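Local coordinates for protein orotidine 5'-phosphate decarboxylase (Pyrococcus horikoshii, PDB 2CZD) that probably catalyses the decarboxylation of orotidine 5'-monophosphate to UMP, the last step of de novo UMP biosynthesis, as a homodimer, at residues B[39-47]-B[73-81]. Numbering follows the deposited sequence.
Sequences GVDIIRRLK and KVFGAGADY
On the outer layer of the TIM barrel, helix 41-50 meets the C-terminal end of helix 64-76 and the turn leading into strand 81-85, with Arg44, Ile43 and Lys47 gathered round Ala77 and Gly78. The turn is a Schellman motif: Gly78 has positive phi, and Ala79 N bonds back to Val74 O and Gly78 N to Phe75 O. That positive phi suits glycine, and Ile43 CG2 packs close against the turn, 3.5 Å from Ala79 N. Deeper in, Ile43 CD1 reaches Val74 CG1 at 3.9 Å, the two side chains crossing at roughly a right angle; Ile43 also rests on Ile54 and Val74 on Ala56, both of strand 53-60. Val40 CG2 packs on Ala77 CB at 3.8 Å. Arg44, folded back midway along its chain, lays one guanidinium face over Ala77 O, which sits toward the rim of the group, while NH2 makes a weak bond to Gly76 O near the plane of the group (2.8 Å, 124° at the hydrogen). Lys47 starts with CG anti to its backbone N (chi1 179°), then curls through three successive bends that bring NZ back to the turn. NZ donates to Gly78 O at 2.8 Å, in the carbonyl plane with a C=O...N angle of 154°, and forms a salt bridge with Asp80 OD2 at 2.8 Å, on the syn side but tilted out of the carboxylate plane. Shortened to an alanine, this position would probably leave Gly78 O without its lysine donor and Asp80 without its cationic mate, although Asp80 OD2 also accepts from Ile54 N. A water that donates to Asp80 OD1 at 2.8 Å accepts a weak bond from Lys47 NZ.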
loop_
_atom_site.group_PDB
_atom_site.type_symbol
_atom_site.label_atom_id
_atom_site.label_comp_id
_atom_site.label_asym_id
_atom_site.label_seq_id
_atom_site.Cartn_x
_atom_site.Cartn_y
_atom_site.Cartn_z
ATOM N N GLY B 39 14.442 -4.974 -5.928
ATOM C CA GLY B 39 14.514 -5.699 -4.673
ATOM C C GLY B 39 14.588 -4.686 -3.537
ATOM O O GLY B 39 15.064 -3.552 -3.730
ATOM N N VAL B 40 14.114 -5.064 -2.354
ATOM C CA VAL B 40 14.154 -4.157 -1.215
ATOM C C VAL B 40 15.606 -3.773 -0.867
ATOM O O VAL B 40 15.854 -2.720 -0.273
ATOM C CB VAL B 40 13.436 -4.782 0.021
ATOM C CG1 VAL B 40 14.216 -5.984 0.538
ATOM C CG2 VAL B 40 13.249 -3.730 1.111
ATOM N N ASP B 41 16.571 -4.606 -1.253
ATOM C CA ASP B 41 17.969 -4.284 -0.965
ATOM C C ASP B 41 18.470 -3.020 -1.672
ATOM O O ASP B 41 19.577 -2.546 -1.377
ATOM C CB ASP B 41 18.895 -5.454 -1.320
ATOM C CG ASP B 41 18.874 -6.554 -0.275
ATOM O OD1 ASP B 41 18.894 -6.231 0.929
ATOM O OD2 ASP B 41 18.853 -7.748 -0.648
ATOM N N ILE B 42 17.688 -2.482 -2.608
ATOM C CA ILE B 42 18.093 -1.248 -3.277
ATOM C C ILE B 42 18.176 -0.184 -2.177
ATOM O O ILE B 42 18.943 0.779 -2.261
ATOM C CB ILE B 42 17.062 -0.801 -4.379
ATOM C CG1 ILE B 42 17.574 0.426 -5.136
ATOM C CG2 ILE B 42 15.718 -0.419 -3.756
ATOM C CD1 ILE B 42 18.824 0.184 -5.946
ATOM N N ILE B 43 17.371 -0.356 -1.138
ATOM C CA ILE B 43 17.398 0.607 -0.045
ATOM C C ILE B 43 18.741 0.546 0.696
ATOM O O ILE B 43 19.317 1.579 1.024
ATOM C CB ILE B 43 16.244 0.353 0.951
ATOM C CG1 ILE B 43 14.915 0.700 0.284
ATOM C CG2 ILE B 43 16.414 1.202 2.191
ATOM C CD1 ILE B 43 13.700 0.244 1.088
ATOM N N ARG B 44 19.243 -0.660 0.949
ATOM C CA ARG B 44 20.513 -0.781 1.656
ATOM C C ARG B 44 21.644 -0.322 0.759
ATOM O O ARG B 44 22.594 0.315 1.229
ATOM C CB ARG B 44 20.775 -2.217 2.122
ATOM C CG ARG B 44 22.125 -2.400 2.854
ATOM C CD ARG B 44 22.232 -1.604 4.180
ATOM N NE ARG B 44 21.350 -2.115 5.237
ATOM C CZ ARG B 44 21.059 -1.453 6.354
ATOM N NH1 ARG B 44 21.578 -0.251 6.572
ATOM N NH2 ARG B 44 20.237 -1.983 7.251
ATOM N N ARG B 45 21.549 -0.634 -0.530
ATOM C CA ARG B 45 22.592 -0.214 -1.463
ATOM C C ARG B 45 22.670 1.312 -1.448
ATOM O O ARG B 45 23.761 1.892 -1.361
ATOM C CB ARG B 45 22.284 -0.694 -2.883
ATOM C CG ARG B 45 22.230 -2.199 -3.051
ATOM C CD ARG B 45 21.703 -2.559 -4.439
ATOM N NE ARG B 45 22.500 -1.915 -5.476
ATOM C CZ ARG B 45 22.240 -1.974 -6.778
ATOM N NH1 ARG B 45 21.187 -2.653 -7.221
ATOM N NH2 ARG B 45 23.045 -1.361 -7.637
ATOM N N LEU B 46 21.510 1.963 -1.528
ATOM C CA LEU B 46 21.456 3.416 -1.512
ATOM C C LEU B 46 22.014 3.958 -0.194
ATOM O O LEU B 46 22.799 4.912 -0.193
ATOM C CB LEU B 46 20.010 3.907 -1.716
ATOM C CG LEU B 46 19.416 3.857 -3.135
ATOM C CD1 LEU B 46 17.891 4.027 -3.074
ATOM C CD2 LEU B 46 20.058 4.938 -4.006
ATOM N N LYS B 47 21.647 3.341 0.924
ATOM C CA LYS B 47 22.141 3.815 2.211
ATOM C C LYS B 47 23.665 3.687 2.292
ATOM O O LYS B 47 24.343 4.602 2.747
ATOM C CB LYS B 47 21.495 3.033 3.368
ATOM C CG LYS B 47 21.982 3.442 4.755
ATOM C CD LYS B 47 21.840 4.960 4.984
ATOM C CE LYS B 47 20.377 5.432 4.982
ATOM N NZ LYS B 47 19.638 4.947 6.189
ATOM N N LYS B 73 10.798 -5.206 7.618
ATOM C CA LYS B 73 11.669 -5.493 6.475
ATOM C C LYS B 73 12.280 -4.226 5.849
ATOM O O LYS B 73 13.473 -4.181 5.536
ATOM C CB LYS B 73 10.862 -6.230 5.402
ATOM C CG LYS B 73 11.654 -6.713 4.211
ATOM C CD LYS B 73 12.477 -7.946 4.590
ATOM C CE LYS B 73 13.146 -8.561 3.359
ATOM N NZ LYS B 73 13.975 -9.737 3.786
ATOM N N VAL B 74 11.456 -3.197 5.667
ATOM C CA VAL B 74 11.902 -1.959 5.035
ATOM C C VAL B 74 12.811 -1.108 5.932
ATOM O O VAL B 74 13.838 -0.612 5.461
ATOM C CB VAL B 74 10.653 -1.178 4.541
ATOM C CG1 VAL B 74 11.037 0.155 3.957
ATOM C CG2 VAL B 74 9.954 -2.006 3.471
ATOM N N PHE B 75 12.469 -0.932 7.207
ATOM C CA PHE B 75 13.373 -0.191 8.105
ATOM C C PHE B 75 14.632 -1.047 8.222
ATOM O O PHE B 75 15.752 -0.529 8.299
ATOM C CB PHE B 75 12.764 -0.016 9.498
ATOM C CG PHE B 75 11.713 1.073 9.577
ATOM C CD1 PHE B 75 12.002 2.383 9.182
ATOM C CD2 PHE B 75 10.461 0.803 10.111
ATOM C CE1 PHE B 75 11.044 3.408 9.331
ATOM C CE2 PHE B 75 9.510 1.808 10.257
ATOM C CZ PHE B 75 9.798 3.113 9.869
ATOM N N GLY B 76 14.431 -2.363 8.220
ATOM C CA GLY B 76 15.538 -3.306 8.305
ATOM C C GLY B 76 16.550 -3.176 7.175
ATOM O O GLY B 76 17.758 -3.361 7.370
ATOM N N ALA B 77 16.057 -2.834 5.992
ATOM C CA ALA B 77 16.902 -2.668 4.813
ATOM C C ALA B 77 17.602 -1.315 4.788
ATOM O O ALA B 77 18.475 -1.088 3.954
ATOM C CB ALA B 77 16.061 -2.856 3.543
ATOM N N GLY B 78 17.214 -0.413 5.689
ATOM C CA GLY B 78 17.874 0.875 5.729
ATOM C C GLY B 78 17.001 2.111 5.651
ATOM O O GLY B 78 17.523 3.228 5.721
ATOM N N ALA B 79 15.689 1.946 5.491
ATOM C CA ALA B 79 14.823 3.124 5.448
ATOM C C ALA B 79 14.859 3.846 6.777
ATOM O O ALA B 79 14.931 3.216 7.836
ATOM C CB ALA B 79 13.354 2.730 5.133
ATOM N N ASP B 80 14.803 5.172 6.714
ATOM C CA ASP B 80 14.771 5.997 7.907
ATOM C C ASP B 80 13.348 6.433 8.228
ATOM O O ASP B 80 13.038 6.722 9.379
ATOM C CB ASP B 80 15.661 7.224 7.724
ATOM C CG ASP B 80 17.109 6.850 7.613
ATOM O OD1 ASP B 80 17.715 6.482 8.651
ATOM O OD2 ASP B 80 17.625 6.909 6.484
ATOM N N TYR B 81 12.491 6.497 7.206
ATOM C CA TYR B 81 11.093 6.900 7.408
ATOM C C TYR B 81 10.202 6.097 6.491
ATOM O O TYR B 81 10.597 5.752 5.383
ATOM C CB TYR B 81 10.837 8.381 7.057
ATOM C CG TYR B 81 11.797 9.359 7.667
ATOM C CD1 TYR B 81 13.016 9.630 7.044
ATOM C CD2 TYR B 81 11.514 9.982 8.880
ATOM C CE1 TYR B 81 13.937 10.506 7.624
ATOM C CE2 TYR B 81 12.437 10.862 9.474
ATOM C CZ TYR B 81 13.641 11.106 8.835
ATOM O OH TYR B 81 14.577 11.916 9.445
HETATM O O HOH W 1 20.385 7.198 8.598
#